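Local coordinates for uncharacterized hypothetical protein (Bacteroides uniformis, PDB 4EIU) that is of unknown function but belongs to the DUF3823 family, with an N-terminal domain of the transthyretin-like clan and a second, antiparallel beta region, at residues A[13-18]-A[22-27]; A[53-56]-A[60-63]; A[166-171]-A[175-180]; A[224-229]-A[234-239]. All blocks are in the same frame, centred on the assembly; numbering follows the deposited sequence.

Contact 1: residues A[13-18]-A[22-27]; sequences WGEVVD and GKRVLT
Arg24 turns back over the strand it has just left and meets Glu15 there. Arg24 CB lies 4.2 Å from Val16 O. The chain then bends at chi2 (-80°), which brings Arg24 CD alongside Val17 CG1, 4.1 Å away, and carries its NE to Glu15 OE1 at 3.0 Å. That salt bridge is nearly straight, 164° at the hydrogen; OE1 lies in the guanidinium plane and receives it on the lone pair directed away from OE2. NH2 adds a weak bond to the same oxygen, and the tip ends at the rim of the Trp13 ring, near CZ2. The carboxylate and guanidinium planes are steeply turned, 68° apart.

In this N-terminal domain of the transthyretin-like clan, the chain turns back at the end of strand 10-18 and meets it in a single beta bridge, Val17 with Arg24. Val25 N bonds Val16 O (3.0 Å) and Asp18 N bonds Lys23 O (2.8 Å). Gly22 N closes the turn on Asp18 O at 2.7 Å, while the Asp18 carboxylate bonds Ala20 N and Thr21 OG1. Val25 CB and CG2 both pack 4.1 Å from Val16 CG1, and Val111 of strand 104-111 touches both valines.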
loop_
_atom_site.group_PDB
_atom_site.type_symbol
_atom_site.label_atom_id
_atom_site.label_comp_id
_atom_site.label_asym_id
_atom_site.label_seq_id
_atom_site.Cartn_x
_atom_site.Cartn_y
_atom_site.Cartn_z
ATOM N N TRP A 13 -13.608 12.955 1.925
ATOM C CA TRP A 13 -12.552 12.770 0.959
ATOM C C TRP A 13 -11.254 12.796 1.708
ATOM O O TRP A 13 -11.067 13.575 2.647
ATOM C CB TRP A 13 -12.597 13.836 -0.114
ATOM C CG TRP A 13 -11.474 13.733 -1.120
ATOM C CD1 TRP A 13 -11.510 13.116 -2.363
ATOM C CD2 TRP A 13 -10.104 14.251 -1.000
ATOM N NE1 TRP A 13 -10.297 13.176 -2.967
ATOM C CE2 TRP A 13 -9.422 13.882 -2.229
ATOM C CE3 TRP A 13 -9.405 14.993 -0.031
ATOM C CZ2 TRP A 13 -8.095 14.224 -2.470
ATOM C CZ3 TRP A 13 -8.081 15.328 -0.293
ATOM C CH2 TRP A 13 -7.447 14.961 -1.489
ATOM N N GLY A 14 -10.342 11.921 1.336
ATOM C CA GLY A 14 -9.081 11.872 2.014
ATOM C C GLY A 14 -7.948 11.548 1.095
ATOM O O GLY A 14 -8.144 10.945 0.023
ATOM N N GLU A 15 -6.755 11.958 1.503
ATOM C CA GLU A 15 -5.527 11.501 0.815
ATOM C C GLU A 15 -4.506 10.981 1.806
ATOM O O GLU A 15 -4.486 11.388 2.994
ATOM C CB GLU A 15 -4.901 12.592 -0.062
ATOM C CG GLU A 15 -4.624 13.848 0.721
ATOM C CD GLU A 15 -3.975 14.971 -0.075
ATOM O OE1 GLU A 15 -3.276 14.731 -1.073
ATOM O OE2 GLU A 15 -4.148 16.109 0.363
ATOM N N VAL A 16 -3.674 10.058 1.306
ATOM C CA VAL A 16 -2.639 9.395 2.110
ATOM C C VAL A 16 -1.289 9.723 1.500
ATOM O O VAL A 16 -1.049 9.431 0.331
ATOM C CB VAL A 16 -2.882 7.872 2.233
ATOM C CG1 VAL A 16 -1.766 7.183 3.105
ATOM C CG2 VAL A 16 -4.281 7.605 2.777
ATOM N N VAL A 17 -0.453 10.442 2.269
ATOM C CA VAL A 17 0.794 10.932 1.787
ATOM C C VAL A 17 1.945 10.533 2.745
ATOM O O VAL A 17 1.760 10.293 3.927
ATOM C CB VAL A 17 0.808 12.465 1.551
ATOM C CG1 VAL A 17 -0.313 12.900 0.587
ATOM C CG2 VAL A 17 0.719 13.229 2.871
ATOM N N ASP A 18 3.124 10.464 2.174
ATOM C CA ASP A 18 4.321 10.131 2.921
ATOM C C ASP A 18 4.746 11.387 3.714
ATOM O O ASP A 18 5.044 12.415 3.147
ATOM C CB ASP A 18 5.376 9.725 1.905
ATOM C CG ASP A 18 6.734 9.416 2.527
ATOM O OD1 ASP A 18 6.863 9.432 3.759
ATOM O OD2 ASP A 18 7.693 9.202 1.745
ATOM N N GLY A 22 5.899 14.094 1.186
ATOM C CA GLY A 22 4.650 14.659 0.702
ATOM C C GLY A 22 4.044 13.878 -0.478
ATOM O O GLY A 22 3.006 14.252 -0.983
ATOM N N LYS A 23 4.700 12.823 -0.945
ATOM C CA LYS A 23 4.243 12.090 -2.112
ATOM C C LYS A 23 3.093 11.184 -1.708
ATOM O O LYS A 23 3.067 10.655 -0.605
ATOM C CB LYS A 23 5.375 11.241 -2.720
ATOM C CG LYS A 23 6.462 12.054 -3.395
ATOM C CD LYS A 23 7.601 11.193 -3.940
ATOM C CE LYS A 23 8.324 11.940 -5.054
ATOM N NZ LYS A 23 9.525 11.226 -5.565
ATOM N N ARG A 24 2.152 10.987 -2.630
ATOM C CA ARG A 24 1.083 10.024 -2.439
ATOM C C ARG A 24 1.619 8.632 -2.211
ATOM O O ARG A 24 2.621 8.238 -2.806
ATOM C CB ARG A 24 0.150 10.033 -3.635
ATOM C CG ARG A 24 -0.581 11.340 -3.851
ATOM C CD ARG A 24 -1.801 11.442 -2.909
ATOM N NE ARG A 24 -2.637 12.658 -3.111
ATOM C CZ ARG A 24 -3.329 12.911 -4.202
ATOM N NH1 ARG A 24 -3.304 12.065 -5.224
ATOM N NH2 ARG A 24 -4.076 13.999 -4.268
ATOM N N VAL A 25 0.956 7.905 -1.313
ATOM C CA VAL A 25 1.215 6.508 -1.078
ATOM C C VAL A 25 0.282 5.712 -2.013
ATOM O O VAL A 25 -0.941 5.574 -1.777
ATOM C CB VAL A 25 1.035 6.098 0.376
ATOM C CG1 VAL A 25 1.380 4.624 0.556
ATOM C CG2 VAL A 25 1.903 6.976 1.318
ATOM N N LEU A 26 0.880 5.191 -3.070
ATOM C CA LEU A 26 0.112 4.534 -4.128
ATOM C C LEU A 26 -0.191 3.126 -3.678
ATOM O O LEU A 26 0.577 2.507 -2.909
ATOM C CB LEU A 26 0.884 4.549 -5.454
ATOM C CG LEU A 26 1.353 5.891 -6.016
ATOM C CD1 LEU A 26 2.180 5.699 -7.309
ATOM C CD2 LEU A 26 0.219 6.855 -6.320
ATOM N N THR A 27 -1.313 2.610 -4.162
ATOM C CA THR A 27 -1.871 1.369 -3.669
ATOM C C THR A 27 -2.758 0.702 -4.756
ATOM O O THR A 27 -2.651 1.020 -5.929
ATOM C CB THR A 27 -2.602 1.575 -2.324
ATOM O OG1 THR A 27 -2.850 0.310 -1.681
ATOM C CG2 THR A 27 -3.888 2.437 -2.470
#

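Contact 2: residues A[53-56]-A[60-63]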
loop_
_atom_site.group_PDB
_atom_site.type_symbol
_atom_site.label_atom_id
_atom_site.label_comp_id
_atom_site.label_asym_id
_atom_site.label_seq_id
_atom_site.Cartn_x
_atom_site.Cartn_y
_atom_site.Cartn_z
ATOM N N PHE A 53 -13.678 0.374 3.721
ATOM C CA PHE A 53 -13.562 0.615 2.273
ATOM C C PHE A 53 -12.147 0.959 1.951
ATOM O O PHE A 53 -11.332 1.096 2.876
ATOM C CB PHE A 53 -14.592 1.628 1.749
ATOM C CG PHE A 53 -14.455 3.010 2.306
ATOM C CD1 PHE A 53 -15.147 3.375 3.456
ATOM C CD2 PHE A 53 -13.699 3.969 1.662
ATOM C CE1 PHE A 53 -15.039 4.659 3.975
ATOM C CE2 PHE A 53 -13.552 5.234 2.213
ATOM C CZ PHE A 53 -14.235 5.588 3.365
ATOM N N TYR A 54 -11.828 1.025 0.658
ATOM C CA TYR A 54 -10.437 1.093 0.203
ATOM C C TYR A 54 -10.155 2.312 -0.688
ATOM O O TYR A 54 -11.024 2.765 -1.475
ATOM C CB TYR A 54 -10.049 -0.238 -0.454
ATOM C CG TYR A 54 -10.075 -1.332 0.549
ATOM C CD1 TYR A 54 -11.251 -2.025 0.822
ATOM C CD2 TYR A 54 -8.938 -1.659 1.284
ATOM C CE1 TYR A 54 -11.290 -2.987 1.807
ATOM C CE2 TYR A 54 -8.984 -2.630 2.272
ATOM C CZ TYR A 54 -10.167 -3.292 2.521
ATOM O OH TYR A 54 -10.201 -4.227 3.518
ATOM N N CYS A 55 -8.966 2.881 -0.496
ATOM C CA CYS A 55 -8.415 3.907 -1.373
ATOM C C CYS A 55 -8.335 3.430 -2.838
ATOM O O CYS A 55 -8.126 2.257 -3.128
ATOM C CB CYS A 55 -7.025 4.330 -0.973
ATOM S SG CYS A 55 -6.949 5.166 0.626
HETATM N N MSE A 56 -8.443 4.392 -3.722
HETATM C CA MSE A 56 -8.062 4.239 -5.121
HETATM C C MSE A 56 -6.575 4.148 -5.223
HETATM O O MSE A 56 -5.819 4.494 -4.287
HETATM C CB MSE A 56 -8.653 5.396 -5.965
HETATM C CG MSE A 56 -10.210 5.384 -5.982
HETATM SE SE MSE A 56 -10.877 6.884 -6.996
HETATM C CE MSE A 56 -10.714 8.077 -5.524
ATOM N N THR A 60 -5.875 8.147 -2.707
ATOM C CA THR A 60 -7.011 8.959 -2.217
ATOM C C THR A 60 -8.229 8.062 -1.954
ATOM O O THR A 60 -8.271 6.934 -2.455
ATOM C CB THR A 60 -7.401 10.078 -3.179
ATOM O OG1 THR A 60 -7.942 9.539 -4.417
ATOM C CG2 THR A 60 -6.186 11.032 -3.483
ATOM N N PHE A 61 -9.228 8.574 -1.223
ATOM C CA PHE A 61 -10.467 7.836 -0.979
ATOM C C PHE A 61 -11.602 8.804 -0.890
ATOM O O PHE A 61 -11.402 9.981 -0.611
ATOM C CB PHE A 61 -10.411 6.971 0.287
ATOM C CG PHE A 61 -10.271 7.734 1.605
ATOM C CD1 PHE A 61 -11.406 8.179 2.309
ATOM C CD2 PHE A 61 -9.037 7.892 2.198
ATOM C CE1 PHE A 61 -11.267 8.869 3.534
ATOM C CE2 PHE A 61 -8.892 8.565 3.422
ATOM C CZ PHE A 61 -10.012 9.045 4.097
ATOM N N GLN A 62 -12.800 8.317 -1.138
ATOM C CA GLN A 62 -13.996 9.127 -0.933
ATOM C C GLN A 62 -15.192 8.222 -0.668
ATOM O O GLN A 62 -15.376 7.211 -1.351
ATOM C CB GLN A 62 -14.251 10.019 -2.130
ATOM C CG GLN A 62 -15.550 10.839 -2.083
ATOM C CD GLN A 62 -15.734 11.679 -3.306
ATOM O OE1 GLN A 62 -15.233 12.802 -3.356
ATOM N NE2 GLN A 62 -16.493 11.174 -4.294
ATOM N N ASN A 63 -16.015 8.617 0.288
ATOM C CA ASN A 63 -17.327 8.034 0.459
ATOM C C ASN A 63 -18.363 9.129 0.672
ATOM O O ASN A 63 -18.156 10.005 1.520
ATOM C CB ASN A 63 -17.313 7.042 1.630
ATOM C CG ASN A 63 -18.581 6.225 1.708
ATOM O OD1 ASN A 63 -19.628 6.754 2.030
ATOM N ND2 ASN A 63 -18.494 4.926 1.394
#
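Two phenylalanines, Phe53 and Phe61, meet obliquely, their planes 63° apart and their centroids 5.9 Å. The touching atoms are Phe53 CE2 and Phe61 CD1, at 3.6 Å. Phe53 holds its CG between the backbone N and the carbonyl carbon (chi1 64°), a torsion that swings the ring across to segment 60-63, where Asn63 CB sits over one face in a CH-pi contact, 4.2 Å from the centroid. An alanine at Phe53 is likely to deprive Asn63 CB of this aromatic face and open a gap beside the Phe61 ring.

On the same side of the Phe61 ring, but at CD2, Cys55 SG comes to 3.8 Å, an oblique sulfur-aromatic contact. The backbones are joined by one hydrogen bond, from Met56 N to Thr60 O at 2.8 Å, with a bent angle of 141° at the hydrogen. Selenomethionine Met56 folds at chi3, bringing CE near Thr60 OG1, whose hydrogen bond is with Asp58 OD1.

The two segments belong to different sheets. Strand 53-54 pairs with strand 35-40, whose Val36 touches both rings, whereas strand 60-63 pairs with strand 10-18, so the aromatic contact spans the edges of the two sheets.

Contact 3: residues A[166-171]-A[175-180]; sequences QFFVSY and VGYRAR
The backbone of 175-180 curls beside the end of strand 162-170 and closes in a type I turn from Tyr177 to Arg180, with Arg180 N bonded to Tyr177 O at 3.3 Å. Phe168 is laid flat against this loop. One face of its ring takes the peptide between Gly176 and Tyr177, with Tyr177 N 3.7 Å above the plane and over the centre; the opposite face carries Gln166 CB. Phe168 CB meets Val175 CG2 at 3.8 Å, a methyl sent toward the strand because it stands anti to its own backbone N. Phe168 CE1 abuts the rim of the Tyr177 ring, and Phe168 CD1 meets Arg180 CB at 3.8 Å. Replacing the ring by an alanine's methyl is likely to leave the Gly176-Tyr177 peptide without its aromatic cover and open a gap beside Tyr177 and Arg180 CB.

Farther along, Ser170 OG donates to Ala179 O at 2.7 Å and also bonds Ser172 N, linking the strand end to both sides of the loop. The extended Arg180 chain, with CG between the backbone N and the carbonyl carbon (chi1 63°), reaches Tyr177 in its own segment: Arg180 NH1 lies 3.4 Å above the Tyr177 ring, over its centre, while donating to Tyr177 O at 2.7 Å (163° at hydrogen). Arg180 NH1 and N reach that oxygen from opposite faces of its carbonyl plane.

A salt bridge joins Arg180 NE to Glu182. The chemistry thus divides: apolar and peptide surfaces meet around Phe168, while two loop carbonyls, Ala179 O and Tyr177 O, accept from a serine hydroxyl and an arginine, consistent with a loop held in one defined shape.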
loop_
_atom_site.group_PDB
_atom_site.type_symbol
_atom_site.label_atom_id
_atom_site.label_comp_id
_atom_site.label_asym_id
_atom_site.label_seq_id
_atom_site.Cartn_x
_atom_site.Cartn_y
_atom_site.Cartn_z
ATOM N N GLN A 166 7.143 -7.717 -7.156
ATOM C CA GLN A 166 6.158 -8.183 -8.138
ATOM C C GLN A 166 6.246 -7.286 -9.339
ATOM O O GLN A 166 6.450 -6.074 -9.182
ATOM C CB GLN A 166 4.738 -8.086 -7.568
ATOM C CG GLN A 166 4.541 -8.833 -6.257
ATOM C CD GLN A 166 4.718 -10.317 -6.417
ATOM O OE1 GLN A 166 4.195 -10.904 -7.371
ATOM N NE2 GLN A 166 5.450 -10.946 -5.487
ATOM N N PHE A 167 6.080 -7.886 -10.522
ATOM C CA PHE A 167 5.911 -7.173 -11.766
ATOM C C PHE A 167 4.523 -7.553 -12.281
ATOM O O PHE A 167 4.333 -8.607 -12.884
ATOM C CB PHE A 167 7.043 -7.562 -12.710
ATOM C CG PHE A 167 7.094 -6.794 -13.992
ATOM C CD1 PHE A 167 7.045 -5.417 -14.013
ATOM C CD2 PHE A 167 7.275 -7.470 -15.197
ATOM C CE1 PHE A 167 7.143 -4.725 -15.207
ATOM C CE2 PHE A 167 7.371 -6.782 -16.387
ATOM C CZ PHE A 167 7.291 -5.406 -16.393
ATOM N N PHE A 168 3.537 -6.719 -11.934
ATOM C CA PHE A 168 2.157 -6.946 -12.307
ATOM C C PHE A 168 1.959 -6.474 -13.742
ATOM O O PHE A 168 2.402 -5.393 -14.123
ATOM C CB PHE A 168 1.190 -6.215 -11.375
ATOM C CG PHE A 168 1.172 -6.743 -9.960
ATOM C CD1 PHE A 168 0.805 -8.058 -9.692
ATOM C CD2 PHE A 168 1.465 -5.905 -8.885
ATOM C CE1 PHE A 168 0.762 -8.531 -8.380
ATOM C CE2 PHE A 168 1.432 -6.372 -7.575
ATOM C CZ PHE A 168 1.063 -7.677 -7.318
ATOM N N VAL A 169 1.312 -7.313 -14.541
ATOM C CA VAL A 169 0.978 -6.968 -15.920
ATOM C C VAL A 169 -0.513 -7.203 -16.116
ATOM O O VAL A 169 -1.055 -8.226 -15.678
ATOM C CB VAL A 169 1.820 -7.811 -16.898
ATOM C CG1 VAL A 169 1.422 -7.550 -18.344
ATOM C CG2 VAL A 169 3.303 -7.527 -16.684
ATOM N N SER A 170 -1.181 -6.245 -16.749
ATOM C CA SER A 170 -2.613 -6.345 -16.999
ATOM C C SER A 170 -2.998 -5.558 -18.258
ATOM O O SER A 170 -2.362 -4.551 -18.602
ATOM C CB SER A 170 -3.371 -5.797 -15.793
ATOM O OG SER A 170 -4.767 -6.005 -15.882
ATOM N N TYR A 171 -4.038 -6.019 -18.950
ATOM C CA TYR A 171 -4.665 -5.200 -19.985
ATOM C C TYR A 171 -5.283 -3.930 -19.375
ATOM O O TYR A 171 -5.411 -2.907 -20.061
ATOM C CB TYR A 171 -5.736 -5.986 -20.751
ATOM C CG TYR A 171 -5.214 -6.966 -21.775
ATOM C CD1 TYR A 171 -4.307 -6.563 -22.755
ATOM C CD2 TYR A 171 -5.672 -8.292 -21.814
ATOM C CE1 TYR A 171 -3.859 -7.448 -23.736
ATOM C CE2 TYR A 171 -5.222 -9.187 -22.789
ATOM C CZ TYR A 171 -4.315 -8.758 -23.749
ATOM O OH TYR A 171 -3.847 -9.624 -24.735
ATOM N N VAL A 175 -3.937 -1.809 -13.245
ATOM C CA VAL A 175 -2.919 -2.832 -12.943
ATOM C C VAL A 175 -2.431 -2.747 -11.479
ATOM O O VAL A 175 -2.081 -1.676 -10.959
ATOM C CB VAL A 175 -1.720 -2.760 -13.930
ATOM C CG1 VAL A 175 -1.111 -1.359 -13.981
ATOM C CG2 VAL A 175 -0.662 -3.818 -13.604
ATOM N N GLY A 176 -2.454 -3.910 -10.841
ATOM C CA GLY A 176 -1.960 -4.116 -9.497
ATOM C C GLY A 176 -2.359 -5.517 -9.108
ATOM O O GLY A 176 -2.759 -6.319 -9.965
ATOM N N TYR A 177 -2.278 -5.829 -7.821
ATOM C CA TYR A 177 -2.627 -7.184 -7.413
ATOM C C TYR A 177 -4.019 -7.621 -7.874
ATOM O O TYR A 177 -4.170 -8.691 -8.444
ATOM C CB TYR A 177 -2.536 -7.314 -5.916
ATOM C CG TYR A 177 -2.800 -8.691 -5.450
ATOM C CD1 TYR A 177 -1.918 -9.735 -5.779
ATOM C CD2 TYR A 177 -3.929 -8.982 -4.692
ATOM C CE1 TYR A 177 -2.147 -11.020 -5.327
ATOM C CE2 TYR A 177 -4.181 -10.279 -4.261
ATOM C CZ TYR A 177 -3.263 -11.276 -4.565
ATOM O OH TYR A 177 -3.488 -12.525 -4.118
ATOM N N ARG A 178 -5.038 -6.805 -7.622
ATOM C CA ARG A 178 -6.398 -7.224 -7.928
ATOM C C ARG A 178 -6.605 -7.525 -9.436
ATOM O O ARG A 178 -7.240 -8.527 -9.801
ATOM C CB ARG A 178 -7.380 -6.179 -7.403
ATOM C CG ARG A 178 -8.833 -6.603 -7.476
ATOM C CD ARG A 178 -9.744 -5.569 -6.834
ATOM N NE ARG A 178 -11.133 -5.807 -7.228
ATOM C CZ ARG A 178 -12.172 -5.035 -6.897
ATOM N NH1 ARG A 178 -12.024 -3.934 -6.151
ATOM N NH2 ARG A 178 -13.385 -5.366 -7.321
ATOM N N ALA A 179 -6.029 -6.690 -10.296
ATOM C CA ALA A 179 -6.220 -6.763 -11.731
ATOM C C ALA A 179 -5.095 -7.536 -12.440
ATOM O O ALA A 179 -5.022 -7.543 -13.656
ATOM C CB ALA A 179 -6.365 -5.345 -12.308
ATOM N N ARG A 180 -4.242 -8.225 -11.690
ATOM C CA ARG A 180 -3.082 -8.843 -12.264
ATOM C C ARG A 180 -3.555 -9.827 -13.330
ATOM O O ARG A 180 -4.590 -10.461 -13.149
ATOM C CB ARG A 180 -2.276 -9.584 -11.212
ATOM C CG ARG A 180 -2.996 -10.755 -10.540
ATOM C CD ARG A 180 -2.245 -11.240 -9.312
ATOM N NE ARG A 180 -2.873 -12.411 -8.712
ATOM C CZ ARG A 180 -4.002 -12.412 -7.998
ATOM N NH1 ARG A 180 -4.690 -11.295 -7.759
ATOM N NH2 ARG A 180 -4.457 -13.562 -7.508
#

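Contact 4: residues A[224-229]-A[234-239]; sequences RINYDT and GTRRWN
Arginine-to-carbonyl hydrogen bonds dominate this contact. Arg224 NH1 donates to Arg236 O at 2.9 Å (166° at hydrogen), in both the carbonyl and the guanidinium planes and on a lone pair. Arg236 returns a bond across the segments, NH1 to Ile225 O at 3.0 Å, arriving from above that carbonyl plane, and NH1 also bonds Thr163 OG1. Arg237 presents NE and NH2 side-on to one atom, Thr229 O, each at 2.9 Å and from the same face; its NH1 bonds Gly33 O and Ser31 O.

Face contacts form the second class. Trp238 CZ2 lies 3.6 Å from one face of the Arg224 guanidinium, over its centre, and Arg236 NH2 lies over the opposite face, toward its rim. The extended Arg224 chain also puts CD over the Trp238 five-membered ring in a CH-pi contact, 3.7 Å from the centroid. The two arginines are like charges, but Asp164 forms a salt bridge with Arg224 NE, accepts from Trp238 NE1 and probably offsets part of the repulsion; water 1 accepts from Arg236 NH2 and, weakly, from Arg224 NH2.

These segments are the two arms of the loop joining strands 216-225 and 239-247, neighbours in a four-stranded antiparallel sheet. Asn226 is the centre of an inverse gamma turn.

Backbone and water bonds complete the inventory. Thr229 N donates to Thr235 O, and Gly234 N to Asp228 OD2 at 2.8 Å, on the lone pair directed away from OD1. Water 3 donates to Tyr227 O and Thr229 OG1 and accepts from Arg237 N; Thr229 OG1 is also hydrogen-bonded to Gly77 O.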
loop_
_atom_site.group_PDB
_atom_site.type_symbol
_atom_site.label_atom_id
_atom_site.label_comp_id
_atom_site.label_asym_id
_atom_site.label_seq_id
_atom_site.Cartn_x
_atom_site.Cartn_y
_atom_site.Cartn_z
ATOM N N ARG A 224 7.197 -5.659 -0.822
ATOM C CA ARG A 224 6.714 -5.652 0.545
ATOM C C ARG A 224 7.731 -6.239 1.501
ATOM O O ARG A 224 8.716 -6.876 1.084
ATOM C CB ARG A 224 5.403 -6.402 0.626
ATOM C CG ARG A 224 5.507 -7.869 0.254
ATOM C CD ARG A 224 4.193 -8.564 0.456
ATOM N NE ARG A 224 4.236 -9.903 -0.106
ATOM C CZ ARG A 224 3.243 -10.775 -0.055
ATOM N NH1 ARG A 224 2.090 -10.459 0.499
ATOM N NH2 ARG A 224 3.405 -11.978 -0.599
ATOM N N ILE A 225 7.475 -6.005 2.777
ATOM C CA ILE A 225 8.272 -6.516 3.869
ATOM C C ILE A 225 7.557 -7.643 4.599
ATOM O O ILE A 225 6.389 -7.898 4.354
ATOM C CB ILE A 225 8.730 -5.396 4.861
ATOM C CG1 ILE A 225 7.552 -4.701 5.559
ATOM C CG2 ILE A 225 9.578 -4.386 4.113
ATOM C CD1 ILE A 225 7.921 -3.882 6.815
ATOM N N ASN A 226 8.274 -8.298 5.517
ATOM C CA ASN A 226 7.760 -9.414 6.321
ATOM C C ASN A 226 6.944 -8.933 7.540
ATOM O O ASN A 226 7.248 -9.238 8.695
ATOM C CB ASN A 226 8.960 -10.293 6.724
ATOM C CG ASN A 226 8.558 -11.554 7.478
ATOM O OD1 ASN A 226 7.490 -12.082 7.242
ATOM N ND2 ASN A 226 9.411 -12.022 8.414
ATOM N N TYR A 227 5.882 -8.163 7.286
ATOM C CA TYR A 227 5.132 -7.513 8.335
ATOM C C TYR A 227 3.699 -7.230 7.879
ATOM O O TYR A 227 3.484 -6.645 6.825
ATOM C CB TYR A 227 5.799 -6.174 8.713
ATOM C CG TYR A 227 5.300 -5.621 10.029
ATOM C CD1 TYR A 227 5.665 -6.185 11.237
ATOM C CD2 TYR A 227 4.411 -4.519 10.067
ATOM C CE1 TYR A 227 5.181 -5.675 12.463
ATOM C CE2 TYR A 227 3.934 -4.029 11.258
ATOM C CZ TYR A 227 4.318 -4.596 12.447
ATOM O OH TYR A 227 3.825 -4.097 13.600
ATOM N N ASP A 228 2.764 -7.686 8.685
ATOM C CA ASP A 228 1.354 -7.589 8.374
ATOM C C ASP A 228 0.675 -6.415 9.005
ATOM O O ASP A 228 1.006 -6.011 10.135
ATOM C CB ASP A 228 0.608 -8.912 8.687
ATOM C CG ASP A 228 0.714 -9.361 10.144
ATOM O OD1 ASP A 228 1.620 -8.937 10.871
ATOM O OD2 ASP A 228 -0.140 -10.151 10.583
ATOM N N THR A 229 -0.302 -5.879 8.270
ATOM C CA THR A 229 -1.095 -4.736 8.719
ATOM C C THR A 229 -2.552 -5.038 8.345
ATOM O O THR A 229 -2.831 -5.508 7.224
ATOM C CB THR A 229 -0.588 -3.373 8.129
ATOM O OG1 THR A 229 -0.539 -3.408 6.695
ATOM C CG2 THR A 229 0.814 -3.020 8.656
ATOM N N GLY A 234 -2.208 -11.268 9.127
ATOM C CA GLY A 234 -1.609 -12.106 8.096
ATOM C C GLY A 234 -1.428 -11.379 6.758
ATOM O O GLY A 234 -0.714 -11.897 5.927
ATOM N N THR A 235 -2.028 -10.189 6.536
ATOM C CA THR A 235 -1.903 -9.484 5.274
ATOM C C THR A 235 -0.674 -8.630 5.214
ATOM O O THR A 235 -0.592 -7.619 5.889
ATOM C CB THR A 235 -3.136 -8.593 4.989
ATOM O OG1 THR A 235 -4.309 -9.352 5.243
ATOM C CG2 THR A 235 -3.140 -8.112 3.541
ATOM N N ARG A 236 0.282 -9.021 4.372
ATOM C CA ARG A 236 1.481 -8.225 4.176
ATOM C C ARG A 236 1.314 -7.413 2.899
ATOM O O ARG A 236 1.296 -7.950 1.804
ATOM C CB ARG A 236 2.722 -9.113 4.142
ATOM C CG ARG A 236 2.846 -9.987 5.383
ATOM C CD ARG A 236 4.168 -10.748 5.448
ATOM N NE ARG A 236 4.319 -11.745 4.369
ATOM C CZ ARG A 236 5.072 -11.597 3.266
ATOM N NH1 ARG A 236 5.779 -10.496 2.993
ATOM N NH2 ARG A 236 5.100 -12.571 2.390
ATOM N N ARG A 237 1.161 -6.105 3.069
ATOM C CA ARG A 237 0.705 -5.227 1.994
ATOM C C ARG A 237 1.890 -4.653 1.211
ATOM O O ARG A 237 2.903 -4.267 1.796
ATOM C CB ARG A 237 -0.119 -4.095 2.550
ATOM C CG ARG A 237 -1.319 -4.547 3.387
ATOM C CD ARG A 237 -2.224 -3.389 3.885
ATOM N NE ARG A 237 -3.174 -4.042 4.757
ATOM C CZ ARG A 237 -4.402 -4.370 4.481
ATOM N NH1 ARG A 237 -5.014 -3.926 3.367
ATOM N NH2 ARG A 237 -5.028 -5.138 5.366
ATOM N N TRP A 238 1.754 -4.654 -0.113
ATOM C CA TRP A 238 2.716 -4.004 -1.016
ATOM C C TRP A 238 2.682 -2.516 -1.042
ATOM O O TRP A 238 1.606 -1.861 -1.060
ATOM C CB TRP A 238 2.535 -4.520 -2.450
ATOM C CG TRP A 238 2.902 -5.961 -2.663
ATOM C CD1 TRP A 238 4.169 -6.539 -2.673
ATOM C CD2 TRP A 238 1.987 -7.073 -2.900
ATOM N NE1 TRP A 238 4.093 -7.876 -2.924
ATOM C CE2 TRP A 238 2.821 -8.257 -3.080
ATOM C CE3 TRP A 238 0.604 -7.183 -3.065
ATOM C CZ2 TRP A 238 2.279 -9.496 -3.331
ATOM C CZ3 TRP A 238 0.067 -8.449 -3.309
ATOM C CH2 TRP A 238 0.882 -9.570 -3.428
ATOM N N ASN A 239 3.889 -1.959 -1.146
ATOM C CA ASN A 239 4.084 -0.633 -1.739
ATOM C C ASN A 239 4.258 -0.741 -3.252
ATOM O O ASN A 239 4.744 -1.750 -3.755
ATOM C CB ASN A 239 5.263 0.102 -1.116
ATOM C CG ASN A 239 5.008 0.431 0.351
ATOM O OD1 ASN A 239 5.598 -0.193 1.223
ATOM N ND2 ASN A 239 4.120 1.377 0.615
HETATM O O HOH W 1 6.561 -12.868 -0.172
HETATM O O HOH W 2 4.546 -5.507 3.880
HETATM O O HOH W 3 1.660 -4.902 5.619
#

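Overall arrangement
Along the chain the four contacts follow in series, each closing before the next opens. Contacts 1 and 2 belong to the N-terminal DUF3823 domain, their centres 11 Å apart, and join directly because strands 10-18 and 60-63 are neighbours in a mixed sheet. Contacts 3 and 4 each reach the four-stranded antiparallel sheet, where strands 162-170 and 216-225 are neighbours; their centres are 17 Å apart, yet Trp238 touches Tyr177, Gln166 and Phe168. Between the pairs the link is thinner: contact 3 touches neither contact 1 nor contact 2. Among these contacts, the loop residue Val25 gives the one direct touch between the pairs, its CG1 lying 4.2 Å from ND2 of Asn239 at the start of strand 239-247.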